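Side-chain contacts in putative amidohydrolase/peptidase (PDB 4WJB), which probably hydrolyses non-peptide carbon-nitrogen bonds as a zinc-dependent member of the peptidase M20 family: residues A[28-33]-A[55-60]; A[17-22]-A[115-120]; A[63-68]-A[121-126]; A[32-37]-A[48-53]; A[68-73]-A[78-83]. All blocks are in the same frame, centred on the assembly; numbering follows the deposited sequence.

Interaction 1 of 5, residues A[28-33]-A[55-60]; sequences LERMAQ and RDLFVQ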
# COMPACT_ATOMS: atom_id res chain seq x y z
N LEU A 28 18.95 3.65 -39.41
CA LEU A 28 18.35 3.21 -38.14
C LEU A 28 18.44 1.69 -37.97
O LEU A 28 18.75 1.20 -36.88
CB LEU A 28 16.89 3.68 -38.05
CG LEU A 28 16.72 5.19 -37.85
CD1 LEU A 28 15.30 5.63 -38.19
CD2 LEU A 28 17.07 5.57 -36.42
N GLU A 29 18.15 0.96 -39.04
CA GLU A 29 18.27 -0.50 -39.01
C GLU A 29 19.71 -0.93 -38.72
O GLU A 29 19.95 -1.84 -37.93
CB GLU A 29 17.79 -1.11 -40.33
CG GLU A 29 16.29 -0.93 -40.59
CD GLU A 29 15.42 -1.75 -39.66
OE1 GLU A 29 15.37 -2.99 -39.82
OE2 GLU A 29 14.79 -1.16 -38.76
N ARG A 30 20.66 -0.26 -39.37
CA ARG A 30 22.08 -0.58 -39.21
C ARG A 30 22.58 -0.30 -37.79
O ARG A 30 23.28 -1.11 -37.18
CB ARG A 30 22.92 0.19 -40.23
CG ARG A 30 24.42 0.12 -40.01
CD ARG A 30 24.95 -1.30 -40.18
NE ARG A 30 26.41 -1.33 -40.05
CZ ARG A 30 27.06 -1.55 -38.91
NH1 ARG A 30 26.38 -1.75 -37.79
NH2 ARG A 30 28.39 -1.56 -38.89
N MET A 31 22.21 0.86 -37.27
CA MET A 31 22.66 1.24 -35.93
C MET A 31 22.02 0.33 -34.88
O MET A 31 22.64 0.02 -33.87
CB MET A 31 22.33 2.71 -35.65
CG MET A 31 22.98 3.24 -34.39
SD MET A 31 24.77 3.44 -34.55
CE MET A 31 24.88 4.90 -35.58
N ALA A 32 20.80 -0.13 -35.15
CA ALA A 32 20.07 -0.97 -34.21
C ALA A 32 20.71 -2.35 -34.06
O ALA A 32 20.36 -3.11 -33.16
CB ALA A 32 18.62 -1.11 -34.64
N GLN A 33 21.64 -2.67 -34.95
CA GLN A 33 22.38 -3.92 -34.84
C GLN A 33 23.34 -3.87 -33.66
O GLN A 33 23.64 -4.89 -33.03
CB GLN A 33 23.16 -4.19 -36.13
CG GLN A 33 22.29 -4.30 -37.37
CD GLN A 33 23.11 -4.43 -38.63
OE1 GLN A 33 24.34 -4.47 -38.58
NE2 GLN A 33 22.44 -4.47 -39.78
N ARG A 55 29.27 5.26 -31.51
CA ARG A 55 29.89 6.57 -31.66
C ARG A 55 30.83 6.59 -32.87
O ARG A 55 30.81 7.52 -33.68
CB ARG A 55 30.65 6.95 -30.39
CG ARG A 55 29.76 7.28 -29.19
CD ARG A 55 30.53 7.16 -27.88
NE ARG A 55 29.81 7.82 -26.78
CZ ARG A 55 30.09 9.04 -26.34
NH1 ARG A 55 31.08 9.74 -26.90
NH2 ARG A 55 29.39 9.57 -25.35
N ASP A 56 31.66 5.56 -32.99
CA ASP A 56 32.62 5.45 -34.09
C ASP A 56 31.93 5.43 -35.45
O ASP A 56 32.43 6.01 -36.42
CB ASP A 56 33.48 4.20 -33.94
CG ASP A 56 34.50 4.31 -32.82
OD1 ASP A 56 34.70 5.43 -32.31
OD2 ASP A 56 35.11 3.28 -32.47
N LEU A 57 30.79 4.74 -35.52
CA LEU A 57 30.04 4.63 -36.76
C LEU A 57 29.43 5.98 -37.15
O LEU A 57 29.46 6.37 -38.32
CB LEU A 57 28.94 3.57 -36.63
CG LEU A 57 28.23 3.19 -37.93
CD1 LEU A 57 29.24 2.70 -38.94
CD2 LEU A 57 27.19 2.10 -37.66
N PHE A 58 28.88 6.69 -36.17
CA PHE A 58 28.34 8.02 -36.42
C PHE A 58 29.44 8.95 -36.91
O PHE A 58 29.27 9.71 -37.87
CB PHE A 58 27.69 8.60 -35.16
CG PHE A 58 27.34 10.05 -35.28
CD1 PHE A 58 26.19 10.44 -35.95
CD2 PHE A 58 28.17 11.03 -34.75
CE1 PHE A 58 25.87 11.79 -36.07
CE2 PHE A 58 27.85 12.37 -34.87
CZ PHE A 58 26.70 12.75 -35.53
N VAL A 59 30.58 8.90 -36.23
CA VAL A 59 31.71 9.74 -36.57
C VAL A 59 32.17 9.43 -38.00
O VAL A 59 32.45 10.34 -38.78
CB VAL A 59 32.86 9.54 -35.56
CG1 VAL A 59 34.20 9.97 -36.17
CG2 VAL A 59 32.57 10.33 -34.30
N GLN A 60 32.23 8.14 -38.34
CA GLN A 60 32.63 7.75 -39.69
C GLN A 60 31.64 8.29 -40.73
O GLN A 60 32.06 8.86 -41.74
CB GLN A 60 32.75 6.23 -39.81
CG GLN A 60 33.06 5.73 -41.23
CD GLN A 60 34.45 6.12 -41.72
OE1 GLN A 60 35.37 6.32 -40.92
NE2 GLN A 60 34.61 6.22 -43.04
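L57 brings one methyl, CD2, against two side chains of the facing segment at once. It sits over the centre of the R30 guanidinium face, 3.9 Å from CZ, so the flat cationic group is packed by carbon from that side. The same methyl lies 4.2 Å from SD of M31, whose chain runs past L57 in the opposite direction. CE of M31 touches that methyl too and reaches on to the backbone N of F58, 4.4 Å away. The contact thus joins the C-terminal turn of helix 21-31 to the middle of helix 49-64, two helices of the zinc-binding domain of this M20-family protein, with the side chain of M31 about 13 Å from a bound zinc ion. What lets M31 span the gap is its shape: CG is anti to the backbone N (chi1 -170°), and bends at chi2 and chi3 bring SD and CE alongside the CD2 methyl of L57. W61, one turn beyond L57, touches both R30 and M31. I109 and L113 of helix 109-124 touch M31, while the F58 ring rests on V112 and on A79 of strand 77-81.

Interaction 2 of 5, residues A[17-22]-A[115-120]; sequences PRVDGD and GLEVVR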
# COMPACT_ATOMS: atom_id res chain seq x y z
N PRO A 17 14.41 21.40 -49.96
CA PRO A 17 14.96 20.04 -49.94
C PRO A 17 14.08 19.07 -49.17
O PRO A 17 13.22 19.49 -48.40
CB PRO A 17 16.31 20.22 -49.25
CG PRO A 17 16.12 21.40 -48.36
CD PRO A 17 15.19 22.32 -49.10
N ARG A 18 14.29 17.78 -49.39
CA ARG A 18 13.51 16.73 -48.73
C ARG A 18 14.44 15.62 -48.26
O ARG A 18 15.42 15.32 -48.93
CB ARG A 18 12.44 16.16 -49.66
CG ARG A 18 11.37 17.15 -50.09
CD ARG A 18 10.51 17.59 -48.92
NE ARG A 18 9.86 16.46 -48.25
CZ ARG A 18 8.66 15.98 -48.58
NH1 ARG A 18 7.97 16.53 -49.57
NH2 ARG A 18 8.15 14.95 -47.91
N VAL A 19 14.11 15.00 -47.13
CA VAL A 19 14.93 13.90 -46.64
C VAL A 19 14.71 12.65 -47.50
O VAL A 19 13.67 12.51 -48.15
CB VAL A 19 14.64 13.57 -45.15
CG1 VAL A 19 14.70 14.83 -44.30
CG2 VAL A 19 13.30 12.89 -45.00
N ASP A 20 15.71 11.77 -47.50
CA ASP A 20 15.61 10.45 -48.11
C ASP A 20 15.16 9.45 -47.03
O ASP A 20 15.98 9.00 -46.23
CB ASP A 20 16.95 10.04 -48.71
CG ASP A 20 16.89 8.72 -49.47
OD1 ASP A 20 16.02 7.88 -49.18
OD2 ASP A 20 17.75 8.53 -50.36
N GLY A 21 13.88 9.10 -47.04
CA GLY A 21 13.31 8.27 -46.00
C GLY A 21 13.90 6.87 -45.93
O GLY A 21 14.11 6.33 -44.85
N ASP A 22 14.16 6.28 -47.09
CA ASP A 22 14.75 4.95 -47.14
C ASP A 22 16.17 4.94 -46.59
O ASP A 22 16.58 4.00 -45.92
CB ASP A 22 14.73 4.42 -48.58
CG ASP A 22 13.32 4.27 -49.12
OD1 ASP A 22 12.42 3.93 -48.32
OD2 ASP A 22 13.12 4.50 -50.33
N GLY A 115 19.51 14.00 -37.43
CA GLY A 115 20.48 15.07 -37.68
C GLY A 115 21.48 14.73 -38.77
O GLY A 115 21.85 15.60 -39.57
N LEU A 116 21.93 13.48 -38.81
CA LEU A 116 22.83 13.05 -39.88
C LEU A 116 22.12 13.13 -41.23
O LEU A 116 22.70 13.58 -42.22
CB LEU A 116 23.34 11.63 -39.63
CG LEU A 116 24.18 11.01 -40.76
CD1 LEU A 116 25.47 11.80 -40.99
CD2 LEU A 116 24.48 9.55 -40.46
N GLU A 117 20.86 12.70 -41.27
CA GLU A 117 20.10 12.72 -42.51
C GLU A 117 19.90 14.15 -42.99
O GLU A 117 19.90 14.41 -44.19
CB GLU A 117 18.75 12.02 -42.33
CG GLU A 117 17.77 12.23 -43.48
CD GLU A 117 18.32 11.81 -44.85
OE1 GLU A 117 19.16 10.89 -44.91
OE2 GLU A 117 17.88 12.39 -45.86
N VAL A 118 19.76 15.09 -42.05
CA VAL A 118 19.64 16.50 -42.40
C VAL A 118 20.90 16.97 -43.13
O VAL A 118 20.81 17.66 -44.16
CB VAL A 118 19.39 17.38 -41.15
CG1 VAL A 118 19.61 18.85 -41.46
CG2 VAL A 118 17.97 17.16 -40.63
N VAL A 119 22.06 16.57 -42.62
CA VAL A 119 23.32 16.93 -43.25
C VAL A 119 23.41 16.33 -44.65
O VAL A 119 23.72 17.03 -45.62
CB VAL A 119 24.52 16.45 -42.41
CG1 VAL A 119 25.82 16.53 -43.24
CG2 VAL A 119 24.64 17.29 -41.15
N ARG A 120 23.12 15.04 -44.76
CA ARG A 120 23.13 14.36 -46.05
C ARG A 120 22.16 14.99 -47.05
O ARG A 120 22.48 15.12 -48.23
CB ARG A 120 22.80 12.88 -45.88
CG ARG A 120 23.90 12.07 -45.21
CD ARG A 120 23.41 10.66 -44.88
NE ARG A 120 24.51 9.80 -44.43
CZ ARG A 120 24.36 8.54 -44.07
NH1 ARG A 120 23.15 7.98 -44.09
NH2 ARG A 120 25.41 7.82 -43.70
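Across this contact an extended lead-in meets a helix: residues 17-20 run without regular structure into helix 21-31, and residues 115-120 belong to helix 109-124, with the CA atoms of V19 and E117 6.7 Å apart. The motif is an N-cap held from a second helix. D20 occupies the N-cap position of helix 21-31, and its OD1 accepts from the backbone N of R23, while its own N is taken by the neighbouring helix through E117. That bond, D20 N to E117 OE2, is 2.8 Å long and nearly straight at 164°, although the donor arrives from above the carboxylate plane, about 50° out of it. E117 reaches it with CG anti to the backbone N and a bend at chi2 (56°), which swings the carboxylate over the chain at V19 and D20. Its other oxygen, OE1, forms a salt bridge with NE of R23, so one buried acidic group serves both a backbone amide and a cation of the same helix start; the pairing probably favours the ionised carboxylate. V19 also packs on T407 and L414 of helix 403-421, where D411 takes its backbone N. Against E117, V19 CB lies 3.5 Å from OE2 and 3.8 Å from CG, and V19 CG1 lies 4.1 Å from the same CG.

Interaction 3 of 5, residues A[63-68]-A[121-126]; sequences REAGCT and ALNDAA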
# COMPACT_ATOMS: atom_id res chain seq x y z
N ARG A 63 31.92 12.20 -41.13
CA ARG A 63 33.10 12.61 -41.89
C ARG A 63 32.90 12.34 -43.38
O ARG A 63 33.23 13.18 -44.22
CB ARG A 63 34.35 11.91 -41.37
CG ARG A 63 34.87 12.47 -40.06
CD ARG A 63 35.93 11.58 -39.44
NE ARG A 63 36.58 12.21 -38.29
CZ ARG A 63 37.34 11.57 -37.42
NH1 ARG A 63 37.54 10.26 -37.55
NH2 ARG A 63 37.90 12.22 -36.41
N GLU A 64 32.34 11.18 -43.69
CA GLU A 64 32.04 10.82 -45.08
C GLU A 64 31.05 11.81 -45.70
O GLU A 64 31.03 12.00 -46.92
CB GLU A 64 31.49 9.40 -45.16
CG GLU A 64 32.53 8.32 -44.86
CD GLU A 64 31.93 6.94 -44.69
OE1 GLU A 64 30.70 6.79 -44.85
OE2 GLU A 64 32.70 5.99 -44.41
N ALA A 65 30.25 12.45 -44.85
CA ALA A 65 29.31 13.47 -45.30
C ALA A 65 29.92 14.87 -45.22
O ALA A 65 29.21 15.88 -45.32
CB ALA A 65 28.03 13.40 -44.48
N GLY A 66 31.23 14.94 -45.02
CA GLY A 66 31.96 16.19 -45.09
C GLY A 66 31.99 17.03 -43.82
O GLY A 66 32.41 18.18 -43.85
N CYS A 67 31.54 16.45 -42.70
CA CYS A 67 31.55 17.18 -41.43
C CYS A 67 32.91 17.15 -40.75
O CYS A 67 33.67 16.20 -40.89
CB CYS A 67 30.51 16.60 -40.47
SG CYS A 67 28.81 16.77 -41.02
N THR A 68 33.21 18.21 -40.00
CA THR A 68 34.35 18.21 -39.10
C THR A 68 33.89 17.79 -37.71
O THR A 68 33.03 18.44 -37.10
CB THR A 68 35.02 19.59 -39.03
OG1 THR A 68 35.49 19.96 -40.34
CG2 THR A 68 36.20 19.55 -38.07
N ALA A 121 20.99 15.39 -46.57
CA ALA A 121 19.97 15.98 -47.44
C ALA A 121 20.40 17.35 -47.94
O ALA A 121 20.15 17.70 -49.09
CB ALA A 121 18.63 16.07 -46.72
N LEU A 122 21.02 18.13 -47.06
CA LEU A 122 21.57 19.43 -47.45
C LEU A 122 22.68 19.25 -48.49
O LEU A 122 22.78 20.03 -49.44
CB LEU A 122 22.08 20.18 -46.23
CG LEU A 122 21.00 20.71 -45.28
CD1 LEU A 122 21.62 21.25 -44.00
CD2 LEU A 122 20.17 21.78 -45.98
N ASN A 123 23.50 18.22 -48.31
CA ASN A 123 24.54 17.89 -49.28
C ASN A 123 23.96 17.54 -50.66
O ASN A 123 24.44 18.03 -51.68
CB ASN A 123 25.40 16.73 -48.78
CG ASN A 123 26.35 17.13 -47.66
OD1 ASN A 123 26.51 18.31 -47.35
ND2 ASN A 123 26.99 16.14 -47.05
N ASP A 124 22.94 16.68 -50.67
CA ASP A 124 22.32 16.25 -51.92
C ASP A 124 21.74 17.41 -52.70
O ASP A 124 21.74 17.41 -53.93
CB ASP A 124 21.22 15.22 -51.65
CG ASP A 124 21.77 13.87 -51.23
OD1 ASP A 124 23.01 13.70 -51.26
OD2 ASP A 124 20.96 12.99 -50.88
N ALA A 125 21.23 18.41 -51.98
CA ALA A 125 20.65 19.58 -52.62
C ALA A 125 21.69 20.67 -52.88
O ALA A 125 21.36 21.74 -53.39
CB ALA A 125 19.52 20.14 -51.77
N ALA A 126 22.94 20.38 -52.53
CA ALA A 126 24.05 21.32 -52.67
C ALA A 126 23.73 22.67 -52.03
O ALA A 126 23.97 23.72 -52.62
CB ALA A 126 24.41 21.51 -54.15
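N123 lays its carboxamide nitrogen beside the end of helix 49-64, where ND2 comes within 3.9 Å of the A65 methyl, CB, and donates to the carbonyl oxygen of the same residue. The ND2 to A65 O bond is 2.8 Å long, with 150° at the hydrogen. The acceptor lies almost in the amide plane of N123, whereas the donor is tilted some 30° from the carbonyl plane of A65. A chi1 of -74° sets CG of N123 anti to the carbonyl carbon, which places the amide where ND2 meets A65 O. OD1 of the same amide accepts from NE of R81, on strand 77-81. Both ends of the carboxamide are therefore engaged, which fixes its flip and ties three elements of the domain together at the surface. The carbonyl of A65 is presented by a Schellman motif closing helix 49-64: G66, at positive phi, is the C-prime residue, its N returning to R63 O at 2.8 Å and the N of C67 to A62 O. A second Schellman motif closes helix 109-124 shortly after N123. There A126 takes the positive phi, and its N bonds to the carbonyl oxygen of N123 itself at 2.9 Å. N123, in the last turn of helix 109-124, thus meets the residue just past the end of helix 49-64. The methyl of A65 also rests on V119, one turn back on helix 109-124, and C67 packs against V119 and A79.

Interaction 4 of 5, residues A[32-37]-A[48-53]; sequences AQIGAT and TDLDRE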
# COMPACT_ATOMS: atom_id res chain seq x y z
N ALA A 32 20.80 -0.13 -35.15
CA ALA A 32 20.07 -0.97 -34.21
C ALA A 32 20.71 -2.35 -34.06
O ALA A 32 20.36 -3.11 -33.16
CB ALA A 32 18.62 -1.11 -34.64
N GLN A 33 21.64 -2.67 -34.95
CA GLN A 33 22.38 -3.92 -34.84
C GLN A 33 23.34 -3.87 -33.66
O GLN A 33 23.64 -4.89 -33.03
CB GLN A 33 23.16 -4.19 -36.13
CG GLN A 33 22.29 -4.30 -37.37
CD GLN A 33 23.11 -4.43 -38.63
OE1 GLN A 33 24.34 -4.47 -38.58
NE2 GLN A 33 22.44 -4.47 -39.78
N ILE A 34 23.84 -2.68 -33.36
CA ILE A 34 24.83 -2.51 -32.30
C ILE A 34 24.16 -2.57 -30.93
O ILE A 34 23.54 -1.60 -30.48
CB ILE A 34 25.60 -1.19 -32.47
CG1 ILE A 34 26.18 -1.10 -33.88
CG2 ILE A 34 26.72 -1.09 -31.44
CD1 ILE A 34 26.90 0.21 -34.16
N GLY A 35 24.28 -3.72 -30.28
CA GLY A 35 23.62 -3.96 -29.01
C GLY A 35 22.23 -4.55 -29.17
O GLY A 35 21.40 -4.44 -28.27
N ALA A 36 21.98 -5.16 -30.32
CA ALA A 36 20.69 -5.79 -30.59
C ALA A 36 20.35 -6.87 -29.56
O ALA A 36 21.21 -7.67 -29.19
CB ALA A 36 20.67 -6.38 -32.00
N THR A 37 19.10 -6.89 -29.10
CA THR A 37 18.64 -7.91 -28.16
C THR A 37 17.71 -8.88 -28.88
O THR A 37 17.12 -8.52 -29.90
CB THR A 37 17.91 -7.29 -26.95
OG1 THR A 37 16.60 -6.85 -27.34
CG2 THR A 37 18.69 -6.11 -26.39
N THR A 48 30.01 1.95 -22.81
CA THR A 48 30.40 0.57 -23.08
C THR A 48 31.09 0.49 -24.44
O THR A 48 31.11 1.47 -25.19
CB THR A 48 29.19 -0.38 -23.06
OG1 THR A 48 28.23 0.06 -24.04
CG2 THR A 48 28.53 -0.39 -21.67
N ASP A 49 31.64 -0.68 -24.77
CA ASP A 49 32.22 -0.88 -26.10
C ASP A 49 31.15 -0.78 -27.19
O ASP A 49 31.44 -0.38 -28.32
CB ASP A 49 32.94 -2.22 -26.18
CG ASP A 49 34.34 -2.17 -25.59
OD1 ASP A 49 34.86 -1.05 -25.40
OD2 ASP A 49 34.92 -3.24 -25.32
N LEU A 50 29.92 -1.16 -26.86
CA LEU A 50 28.81 -1.02 -27.79
C LEU A 50 28.48 0.44 -28.06
O LEU A 50 28.17 0.82 -29.19
CB LEU A 50 27.57 -1.76 -27.26
CG LEU A 50 27.66 -3.28 -27.33
CD1 LEU A 50 26.52 -3.93 -26.56
CD2 LEU A 50 27.68 -3.76 -28.78
N ASP A 51 28.55 1.27 -27.02
CA ASP A 51 28.35 2.70 -27.18
C ASP A 51 29.47 3.28 -28.05
O ASP A 51 29.22 4.10 -28.93
CB ASP A 51 28.33 3.41 -25.81
CG ASP A 51 27.98 4.88 -25.92
OD1 ASP A 51 27.29 5.25 -26.90
OD2 ASP A 51 28.39 5.67 -25.04
N ARG A 52 30.69 2.84 -27.78
CA ARG A 52 31.87 3.25 -28.54
C ARG A 52 31.72 2.91 -30.03
O ARG A 52 32.04 3.73 -30.90
CB ARG A 52 33.12 2.58 -27.97
CG ARG A 52 34.42 2.83 -28.73
CD ARG A 52 35.41 1.72 -28.40
NE ARG A 52 36.80 2.17 -28.40
CZ ARG A 52 37.77 1.55 -27.73
NH1 ARG A 52 37.50 0.47 -27.01
NH2 ARG A 52 39.01 2.02 -27.78
N GLU A 53 31.26 1.69 -30.31
CA GLU A 53 31.06 1.26 -31.69
C GLU A 53 30.03 2.15 -32.37
O GLU A 53 30.21 2.54 -33.53
CB GLU A 53 30.61 -0.20 -31.75
CG GLU A 53 30.44 -0.72 -33.17
CD GLU A 53 29.96 -2.16 -33.22
OE1 GLU A 53 29.81 -2.79 -32.15
OE2 GLU A 53 29.74 -2.66 -34.34
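I34 lies across the side chain of E53, with its CG2 methyl also reaching the backbone of L50 near the start of helix 49-64. It projects from a type II beta turn, Q33 to A36, in the loop that follows helix 21-31. The branches of I34 are placed by chi1 -53°: CG1 stands anti to the carbonyl carbon and CG2 anti to the backbone N. CG2 meets L50 O at 3.3 Å and the CD2 methyl of L50 at 3.9 Å, while CD1 lies 3.8 Å from E53 CG. E53 is fully extended, chi1 and chi2 both near 180°, so its whole chain from CB to the carboxylate passes I34, and the carboxylate end is met by carbon, OE1 being 3.6 Å from I34 CG2. G35, at the third position of the turn with phi 90°, has no side chain and lets L50 close in; the backbone of G35 is also hydrogen-bonded to that of C43. The helix is set by T48 at the N-cap, whose OG1 accepts from the backbone N of D51 at 3.2 Å. The two methyls of L50 meet the glycine, CD2 3.7 Å from G35 N and CD1 3.8 Å from G35 CA.

Interaction 5 of 5, residues A[68-73]-A[78-83]; sequences TVRVDR and FARRAG. With EDO (1,2-ethanediol), chain I.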
# COMPACT_ATOMS: atom_id res chain seq x y z
N THR A 68 33.21 18.21 -40.00
CA THR A 68 34.35 18.21 -39.10
C THR A 68 33.89 17.79 -37.71
O THR A 68 33.03 18.44 -37.10
CB THR A 68 35.02 19.59 -39.03
OG1 THR A 68 35.49 19.96 -40.34
CG2 THR A 68 36.20 19.55 -38.07
N VAL A 69 34.45 16.70 -37.20
CA VAL A 69 34.05 16.16 -35.90
C VAL A 69 34.96 16.64 -34.78
O VAL A 69 36.18 16.63 -34.92
CB VAL A 69 34.03 14.61 -35.93
CG1 VAL A 69 33.93 14.04 -34.53
CG2 VAL A 69 32.88 14.11 -36.80
N ARG A 70 34.36 17.10 -33.69
CA ARG A 70 35.12 17.44 -32.49
C ARG A 70 34.48 16.74 -31.29
O ARG A 70 33.31 16.37 -31.34
CB ARG A 70 35.15 18.96 -32.27
CG ARG A 70 33.81 19.57 -31.91
CD ARG A 70 33.88 21.10 -31.88
NE ARG A 70 32.64 21.69 -31.36
CZ ARG A 70 31.56 21.93 -32.10
NH1 ARG A 70 31.56 21.64 -33.40
NH2 ARG A 70 30.49 22.47 -31.54
N VAL A 71 35.27 16.53 -30.24
CA VAL A 71 34.79 15.86 -29.03
C VAL A 71 35.17 16.70 -27.81
O VAL A 71 36.30 17.16 -27.71
CB VAL A 71 35.38 14.44 -28.89
CG1 VAL A 71 34.83 13.73 -27.66
CG2 VAL A 71 35.11 13.61 -30.15
N ASP A 72 34.23 16.91 -26.88
CA ASP A 72 34.56 17.71 -25.70
C ASP A 72 34.92 16.82 -24.51
O ASP A 72 34.93 15.59 -24.62
CB ASP A 72 33.42 18.69 -25.35
CG ASP A 72 32.15 18.01 -24.83
OD1 ASP A 72 32.19 16.85 -24.36
OD2 ASP A 72 31.08 18.67 -24.89
N ARG A 73 35.21 17.44 -23.37
CA ARG A 73 35.76 16.73 -22.23
C ARG A 73 34.75 15.78 -21.57
O ARG A 73 35.13 14.90 -20.79
CB ARG A 73 36.31 17.73 -21.20
CG ARG A 73 37.44 18.59 -21.76
CD ARG A 73 37.92 19.62 -20.75
NE ARG A 73 38.72 19.03 -19.68
CZ ARG A 73 39.16 19.70 -18.63
NH1 ARG A 73 38.88 20.99 -18.48
NH2 ARG A 73 39.89 19.08 -17.71
N PHE A 78 30.41 16.26 -31.64
CA PHE A 78 29.81 17.28 -32.50
C PHE A 78 30.31 17.13 -33.93
O PHE A 78 31.51 17.23 -34.18
CB PHE A 78 30.14 18.70 -32.01
CG PHE A 78 29.75 18.97 -30.59
CD1 PHE A 78 30.61 18.65 -29.55
CD2 PHE A 78 28.53 19.55 -30.29
CE1 PHE A 78 30.26 18.90 -28.23
CE2 PHE A 78 28.17 19.80 -28.97
CZ PHE A 78 29.04 19.48 -27.95
N ALA A 79 29.40 16.87 -34.85
CA ALA A 79 29.75 16.82 -36.27
C ALA A 79 29.31 18.11 -36.93
O ALA A 79 28.12 18.39 -37.01
CB ALA A 79 29.08 15.63 -36.94
N ARG A 80 30.26 18.90 -37.42
CA ARG A 80 29.91 20.21 -37.94
C ARG A 80 29.89 20.27 -39.46
O ARG A 80 30.89 20.00 -40.11
CB ARG A 80 30.86 21.29 -37.41
CG ARG A 80 30.65 22.65 -38.08
CD ARG A 80 31.27 23.78 -37.28
NE ARG A 80 30.59 23.98 -36.00
CZ ARG A 80 30.73 25.06 -35.24
NH1 ARG A 80 31.51 26.06 -35.63
NH2 ARG A 80 30.07 25.16 -34.09
N ARG A 81 28.74 20.64 -40.01
CA ARG A 81 28.62 20.96 -41.42
C ARG A 81 28.90 22.45 -41.59
O ARG A 81 28.20 23.28 -41.02
CB ARG A 81 27.23 20.60 -41.96
CG ARG A 81 27.11 20.74 -43.47
CD ARG A 81 25.68 20.48 -43.96
NE ARG A 81 25.62 20.40 -45.42
CZ ARG A 81 25.37 21.44 -46.22
NH1 ARG A 81 25.16 22.65 -45.72
NH2 ARG A 81 25.35 21.26 -47.54
N ALA A 82 29.94 22.78 -42.37
CA ALA A 82 30.39 24.16 -42.52
C ALA A 82 29.26 25.10 -42.94
O ALA A 82 28.32 24.71 -43.63
CB ALA A 82 31.53 24.23 -43.53
N GLY A 83 29.36 26.35 -42.50
CA GLY A 83 28.47 27.41 -42.96
C GLY A 83 29.28 28.45 -43.70
O GLY A 83 30.51 28.42 -43.66
C1 EDO I . 31.48 27.14 -31.53
O1 EDO I . 30.80 27.30 -32.79
C2 EDO I . 32.46 25.98 -31.60
O2 EDO I . 32.97 25.73 -30.29
O HOH W 1 33.05 21.41 -41.32
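O1 of a bound 1,2-ethanediol, probably from the crystallisation liquor, is gripped by both terminal nitrogens of R80: NH2 gives a 2.6 Å bond to O1, NH1 a weak one. The oxygen lies at the edge of the R80 guanidinium, near its plane. C2 of the same diol lies over one face of the R70 guanidinium, toward its rim, and the opposite face is stacked on F78, with centres 4.5 Å apart and planes only 9° from parallel. The stack is displaced, since F78 CB rather than the ring middle sits over the guanidinium centre, 3.5 Å from R70 CZ. R70 gets there with CG between its backbone N and carbonyl carbon (chi1 68°) and an extended chain to NE, folding the group across the neighbouring strand. R70 NH1 comes within 3.6 Å of R80 NE, but D134 bridges the two arginines, one carboxylate oxygen to each, and probably offsets their charges. These side chains share one face of a beta hairpin, strands 68-71 and 77-81, at the margin of the zinc-domain sheet, where strand 77-81 also pairs with 133-138. T68 with R80 and R70 with F78 are hydrogen-bonded antiparallel pairs; F78 N to R70 O, at 2.9 Å and 174°, is nearly straight. V69 and A79, the non-hydrogen-bonded pair between them, turn to the other face and pack against helix 49-64. At the far end of the F78 ring, D72 OD2 meets the edge, 3.4 Å from CE1, while N76 ND2 holds that oxygen.

In the fold
All five contacts lie in the zinc-binding part of the chain, 21 to 28 Å from its centre, and involve helices 21-31, 49-64 and 109-124 and the hairpin 68-71/77-81. Helix 49-64 serves interactions 1, 3 and 4; helix 109-124 serves 2 and 3. Interactions 1 and 4 begin in the same part of the chain, their centres 9 Å apart, and meet where L57 packs on I34. Interaction 2 closes a longer loop that encloses 1, 4 and 5, while its segments alternate with those of 3. C67 against the backbone of R80 joins interactions 3 and 5, and V59 on V69 joins 1 and 5. Together they knit the N-terminal helices onto the edge of the sheet.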